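Local coordinates for phage-like element PBSX protein XepA (PDB 6IA5) that is of unknown function, belongs to a prophage lytic cassette and assembles as a pentamer, but does not seem to take part in host cell lysis, at residues L226-V231 and K254-I259; T95-N100 and D110-S115. All coordinates share one frame; numbering follows the deposited sequence. Where two conformers were deposited one is given.

Contact 1 of 2, residues L226-V231 and K254-I259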
loop_
_atom_site.group_PDB
_atom_site.type_symbol
_atom_site.label_atom_id
_atom_site.label_comp_id
_atom_site.label_asym_id
_atom_site.label_seq_id
_atom_site.Cartn_x
_atom_site.Cartn_y
_atom_site.Cartn_z
ATOM N N LEU E 226 -6.617 -41.745 -16.334
ATOM C CA LEU E 226 -7.946 -41.606 -16.907
ATOM C C LEU E 226 -7.798 -41.060 -18.324
ATOM O O LEU E 226 -7.058 -40.095 -18.538
ATOM C CB LEU E 226 -8.742 -40.612 -16.054
ATOM C CG LEU E 226 -8.998 -41.063 -14.619
ATOM C CD1 LEU E 226 -9.077 -39.866 -13.676
ATOM C CD2 LEU E 226 -10.269 -41.897 -14.555
ATOM N N PRO E 227 -8.512 -41.631 -19.315
ATOM C CA PRO E 227 -8.411 -41.147 -20.694
ATOM C C PRO E 227 -9.043 -39.763 -20.789
ATOM O O PRO E 227 -10.090 -39.514 -20.206
ATOM C CB PRO E 227 -9.213 -42.160 -21.527
ATOM C CG PRO E 227 -9.552 -43.299 -20.566
ATOM C CD PRO E 227 -9.468 -42.737 -19.162
ATOM N N ILE E 228 -8.386 -38.867 -21.531
ATOM C CA ILE E 228 -8.921 -37.536 -21.801
ATOM C C ILE E 228 -8.940 -37.309 -23.310
ATOM O O ILE E 228 -8.240 -38.000 -24.051
ATOM C CB ILE E 228 -8.092 -36.463 -21.063
ATOM C CG1 ILE E 228 -6.633 -36.466 -21.538
ATOM C CG2 ILE E 228 -8.183 -36.716 -19.561
ATOM C CD1 ILE E 228 -5.792 -35.356 -20.991
ATOM N N ARG E 229 -9.755 -36.341 -23.745
ATOM C CA ARG E 229 -9.951 -36.061 -25.158
ATOM C C ARG E 229 -9.317 -34.712 -25.476
ATOM O O ARG E 229 -9.432 -33.763 -24.694
ATOM C CB ARG E 229 -11.444 -36.084 -25.512
ATOM C CG ARG E 229 -12.270 -35.012 -24.809
ATOM C CD ARG E 229 -13.758 -35.115 -25.052
ATOM N NE ARG E 229 -14.377 -33.865 -24.674
ATOM C CZ ARG E 229 -14.755 -33.583 -23.440
ATOM N NH1 ARG E 229 -14.385 -34.376 -22.450
ATOM N NH2 ARG E 229 -15.498 -32.520 -23.202
ATOM N N GLY E 230 -8.640 -34.641 -26.623
ATOM C CA GLY E 230 -8.085 -33.389 -27.106
ATOM C C GLY E 230 -8.730 -33.023 -28.444
ATOM O O GLY E 230 -9.383 -33.868 -29.065
ATOM N N VAL E 231 -8.527 -31.772 -28.868
ATOM C CA VAL E 231 -9.045 -31.294 -30.136
ATOM C C VAL E 231 -7.867 -30.880 -31.016
ATOM O O VAL E 231 -7.097 -29.989 -30.645
ATOM C CB VAL E 231 -10.029 -30.124 -29.909
ATOM C CG1 VAL E 231 -10.553 -29.579 -31.239
ATOM C CG2 VAL E 231 -11.222 -30.569 -29.064
ATOM N N LYS E 254 -8.644 -28.373 -16.541
ATOM C CA LYS E 254 -9.165 -27.917 -15.260
ATOM C C LYS E 254 -9.612 -29.114 -14.423
ATOM O O LYS E 254 -10.414 -29.930 -14.864
ATOM C CB LYS E 254 -10.371 -26.988 -15.433
ATOM C CG LYS E 254 -10.062 -25.520 -15.677
ATOM C CD LYS E 254 -11.287 -24.614 -15.565
ATOM C CE LYS E 254 -12.529 -25.094 -16.294
ATOM N NZ LYS E 254 -12.323 -25.314 -17.746
ATOM N N GLY E 255 -9.081 -29.211 -13.197
ATOM C CA GLY E 255 -9.549 -30.240 -12.288
ATOM C C GLY E 255 -8.632 -31.464 -12.231
ATOM O O GLY E 255 -8.744 -32.261 -11.300
ATOM N N PHE E 256 -7.741 -31.631 -13.223
ATOM C CA PHE E 256 -6.794 -32.740 -13.174
ATOM C C PHE E 256 -5.585 -32.363 -12.318
ATOM O O PHE E 256 -5.262 -31.188 -12.196
ATOM C CB PHE E 256 -6.336 -33.151 -14.583
ATOM C CG PHE E 256 -7.355 -33.956 -15.342
ATOM C CD1 PHE E 256 -7.523 -35.312 -15.090
ATOM C CD2 PHE E 256 -8.184 -33.346 -16.273
ATOM C CE1 PHE E 256 -8.476 -36.049 -15.777
ATOM C CE2 PHE E 256 -9.164 -34.081 -16.929
ATOM C CZ PHE E 256 -9.297 -35.434 -16.696
ATOM N N LYS E 257 -4.894 -33.378 -11.793
ATOM C CA LYS E 257 -3.670 -33.164 -11.043
ATOM C C LYS E 257 -2.468 -33.271 -11.980
ATOM O O LYS E 257 -1.524 -32.498 -11.866
ATOM C CB LYS E 257 -3.562 -34.184 -9.898
ATOM C CG LYS E 257 -4.622 -34.090 -8.810
ATOM C CD LYS E 257 -4.237 -33.145 -7.680
ATOM C CE LYS E 257 -4.735 -33.543 -6.306
ATOM N NZ LYS E 257 -6.026 -34.253 -6.416
ATOM N N GLU E 258 -2.504 -34.233 -12.909
ATOM C CA GLU E 258 -1.392 -34.426 -13.824
ATOM C C GLU E 258 -1.907 -34.819 -15.203
ATOM O O GLU E 258 -2.986 -35.408 -15.319
ATOM C CB GLU E 258 -0.487 -35.569 -13.358
ATOM C CG GLU E 258 0.115 -35.325 -11.994
ATOM C CD GLU E 258 1.030 -36.441 -11.536
ATOM O OE1 GLU E 258 0.522 -37.516 -11.163
ATOM O OE2 GLU E 258 2.245 -36.236 -11.587
ATOM N N ILE E 259 -1.082 -34.545 -16.218
ATOM C CA ILE E 259 -1.386 -34.941 -17.589
ATOM C C ILE E 259 -0.218 -35.771 -18.108
ATOM O O ILE E 259 0.945 -35.399 -17.945
ATOM C CB ILE E 259 -1.656 -33.703 -18.483
ATOM C CG1 ILE E 259 -2.819 -32.842 -17.970
ATOM C CG2 ILE E 259 -1.835 -34.121 -19.942
ATOM C CD1 ILE E 259 -4.147 -33.561 -17.875
#
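The phenyl ring of Phe256 is approached at its rim by Leu226, whose CD1 lies near the ring plane 4.4 Å from Phe256 CE1, while Ile228 comes in obliquely and sets its CG2 methyl 3.3 Å from Phe256 CZ. The second of these is tight for two carbons. Phe256 CE1 and CE2, flanking CZ, both lie 3.9 Å from Ile228 CG2, so the branch of Ile228 is centred on the outer end of the ring. Ile228 holds CG1 between its backbone N and carbonyl carbon (chi1 61°), which leaves CG2 for the ring and sends the longer arm elsewhere: Ile228 CD1 meets CD1 of Ile259 at 4.0 Å. One isoleucine thus joins two residues of 254-259 through different branches. No hydrogen bond crosses between the segments, and all four touching side chains are buried. Leu202 of a neighbouring subunit also packs on Phe256, so the cluster reaches the subunit interface. Backbone bonds from Leu226 to Gly218 and from Ile228 to Phe216 hold 226-228 beside strand 211-219. The apolar cluster belongs to a curled antiparallel beta-sheet: a break in strand 225-232 meets the loop that leads into strand 258-267, the two strands being separated by strand 211-219.

Contact 2 of 2, residues T95-N100 and D110-S115. With ACT (acetate ion), chain B.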
loop_
_atom_site.group_PDB
_atom_site.type_symbol
_atom_site.label_atom_id
_atom_site.label_comp_id
_atom_site.label_asym_id
_atom_site.label_seq_id
_atom_site.Cartn_x
_atom_site.Cartn_y
_atom_site.Cartn_z
ATOM N N THR E 95 28.729 15.964 -11.685
ATOM C CA THR E 95 27.510 16.710 -11.432
ATOM C C THR E 95 26.404 15.747 -11.039
ATOM O O THR E 95 26.081 14.845 -11.820
ATOM C CB THR E 95 27.055 17.474 -12.686
ATOM O OG1 THR E 95 28.170 18.287 -13.058
ATOM C CG2 THR E 95 25.858 18.359 -12.399
ATOM N N THR E 96 25.792 15.959 -9.868
ATOM C CA THR E 96 24.713 15.072 -9.446
ATOM C C THR E 96 23.370 15.695 -9.817
ATOM O O THR E 96 22.418 14.979 -10.113
ATOM C CB THR E 96 24.739 14.822 -7.937
ATOM O OG1 THR E 96 26.052 14.376 -7.607
ATOM C CG2 THR E 96 23.684 13.839 -7.469
ATOM N N ALA E 97 23.295 17.033 -9.773
ATOM C CA ALA E 97 22.050 17.705 -10.112
ATOM C C ALA E 97 22.371 19.056 -10.723
ATOM O O ALA E 97 23.405 19.635 -10.405
ATOM C CB ALA E 97 21.151 17.860 -8.896
ATOM N N ALA E 98 21.443 19.540 -11.552
ATOM C CA ALA E 98 21.613 20.834 -12.202
ATOM C C ALA E 98 20.232 21.446 -12.391
ATOM O O ALA E 98 19.307 20.758 -12.836
ATOM C CB ALA E 98 22.305 20.633 -13.538
ATOM N N VAL E 99 20.087 22.725 -12.018
ATOM C CA VAL E 99 18.813 23.399 -12.166
ATOM C C VAL E 99 19.056 24.758 -12.816
ATOM O O VAL E 99 19.967 25.483 -12.419
ATOM C CB VAL E 99 18.066 23.533 -10.821
ATOM C CG1 VAL E 99 17.600 22.188 -10.287
ATOM C CG2 VAL E 99 18.859 24.308 -9.768
ATOM N N ASN E 100 18.221 25.074 -13.816
ATOM C CA ASN E 100 18.190 26.406 -14.399
ATOM C C ASN E 100 17.567 27.386 -13.418
ATOM O O ASN E 100 16.552 27.101 -12.818
ATOM C CB ASN E 100 17.510 26.433 -15.770
ATOM C CG ASN E 100 18.308 25.617 -16.766
ATOM O OD1 ASN E 100 17.791 24.641 -17.294
ATOM N ND2 ASN E 100 19.578 25.964 -16.979
ATOM N N ASP E 110 16.091 19.756 -5.524
ATOM C CA ASP E 110 15.576 18.744 -4.618
ATOM C C ASP E 110 16.601 18.469 -3.521
ATOM O O ASP E 110 17.749 18.895 -3.627
ATOM C CB ASP E 110 15.347 17.443 -5.384
ATOM C CG ASP E 110 14.171 17.518 -6.342
ATOM O OD1 ASP E 110 13.377 18.467 -6.233
ATOM O OD2 ASP E 110 14.045 16.611 -7.170
ATOM N N TRP E 111 16.191 17.723 -2.482
ATOM C CA TRP E 111 17.167 17.091 -1.615
ATOM C C TRP E 111 17.967 16.105 -2.457
ATOM O O TRP E 111 17.373 15.250 -3.122
ATOM C CB TRP E 111 16.477 16.372 -0.433
ATOM C CG TRP E 111 16.035 17.332 0.624
ATOM C CD1 TRP E 111 14.761 17.774 0.866
ATOM C CD2 TRP E 111 16.903 18.019 1.550
ATOM N NE1 TRP E 111 14.776 18.684 1.904
ATOM C CE2 TRP E 111 16.076 18.845 2.348
ATOM C CE3 TRP E 111 18.295 18.042 1.760
ATOM C CZ2 TRP E 111 16.603 19.665 3.352
ATOM C CZ3 TRP E 111 18.811 18.841 2.769
ATOM C CH2 TRP E 111 17.976 19.644 3.556
ATOM N N VAL E 112 19.295 16.245 -2.424
ATOM C CA VAL E 112 20.181 15.326 -3.105
ATOM C C VAL E 112 20.878 14.481 -2.045
ATOM O O VAL E 112 21.526 15.029 -1.154
ATOM C CB VAL E 112 21.200 16.105 -3.959
ATOM C CG1 VAL E 112 22.340 15.213 -4.459
ATOM C CG2 VAL E 112 20.514 16.838 -5.104
ATOM N N TYR E 113 20.705 13.155 -2.136
ATOM C CA TYR E 113 21.309 12.220 -1.197
ATOM C C TYR E 113 22.703 11.901 -1.722
ATOM O O TYR E 113 22.841 11.501 -2.877
ATOM C CB TYR E 113 20.415 10.990 -0.995
ATOM C CG TYR E 113 19.194 11.310 -0.169
ATOM C CD1 TYR E 113 18.126 12.012 -0.721
ATOM C CD2 TYR E 113 19.141 10.998 1.186
ATOM C CE1 TYR E 113 17.004 12.349 0.035
ATOM C CE2 TYR E 113 18.028 11.328 1.956
ATOM C CZ TYR E 113 16.960 11.995 1.375
ATOM O OH TYR E 113 15.881 12.333 2.131
ATOM N N LEU E 114 23.717 12.104 -0.869
ATOM C CA LEU E 114 25.098 12.122 -1.317
ATOM C C LEU E 114 25.692 10.718 -1.231
ATOM O O LEU E 114 25.271 9.912 -0.390
ATOM C CB LEU E 114 25.857 13.093 -0.411
ATOM C CG LEU E 114 25.390 14.547 -0.516
ATOM C CD1 LEU E 114 26.044 15.374 0.579
ATOM C CD2 LEU E 114 25.694 15.122 -1.912
ATOM N N SER E 115 26.707 10.453 -2.065
ATOM C CA SER E 115 27.394 9.168 -1.977
ATOM C C SER E 115 28.915 9.297 -1.910
ATOM O O SER E 115 29.543 8.508 -1.217
ATOM C CB SER E 115 26.953 8.195 -3.033
ATOM O OG SER E 115 26.707 8.882 -4.233
HETATM C C ACT B . 12.440 17.792 -2.154
HETATM O O ACT B . 11.631 17.491 -1.253
HETATM O OXT ACT B . 13.223 16.939 -2.633
HETATM C CH3 ACT B . 12.382 19.207 -2.601
#
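Two four-stranded antiparallel sheets of the same strand order face each other in this part of XepA, and the contact joins their edge strands, 94-101 and 107-113, as the two layers of a beta-sandwich. Val112 carries the contact by spreading its methyls over two successive residues. Val112 CG1 lies 3.6 Å from Thr96 CG2, and Val112 CG2 lies 4.0 Å from Ala97 CB. On the threonine, CG2 is anti to the backbone N while OG1 stands beside that N (chi1 -53°); the methyl is thereby given to the valine, and the hydroxyl is hydrogen-bonded to Glu86. A classic beta bulge sets Thr96 and Ala97 together against Ile84 of the neighbouring strand, which helps explain how consecutive residues can both point toward Val112. Beside the contact an acetate, probably from the crystallisation liquor, takes a hydrogen bond from Trp111 N to its OXT (3.1 Å, 158° at the hydrogen). The acetate O sits at the edge of the indole, 3.8 Å from Trp111 CD1. A neighbouring subunit closes in here too, its Asn149 hydrogen-bonded to the acetate and its Lys151 forming a salt bridge with Asp110 OD2. Side-chain packing between two facing sheets places this contact in a beta-sandwich, here at its partly exposed margin.

Contacts 1 and 2 illustrate one principle in two separate parts of a long chain: segments that share no backbone hydrogen bond are joined by apolar groups of their side chains. Their centres are about 60 Å apart and their nearest atoms about 49 Å, on opposite sides of the chain's centre, so neither touches the other. They follow in series, 95-115 closing well before 226-259 opens. What they share is the pentamer, since residues of both sets of segments meet neighbouring subunits: Lys257 forms a salt bridge with Asp177 of one, and Tyr113 is hydrogen-bonded to Asp145 of another. The acetate belongs to contact 2 alone.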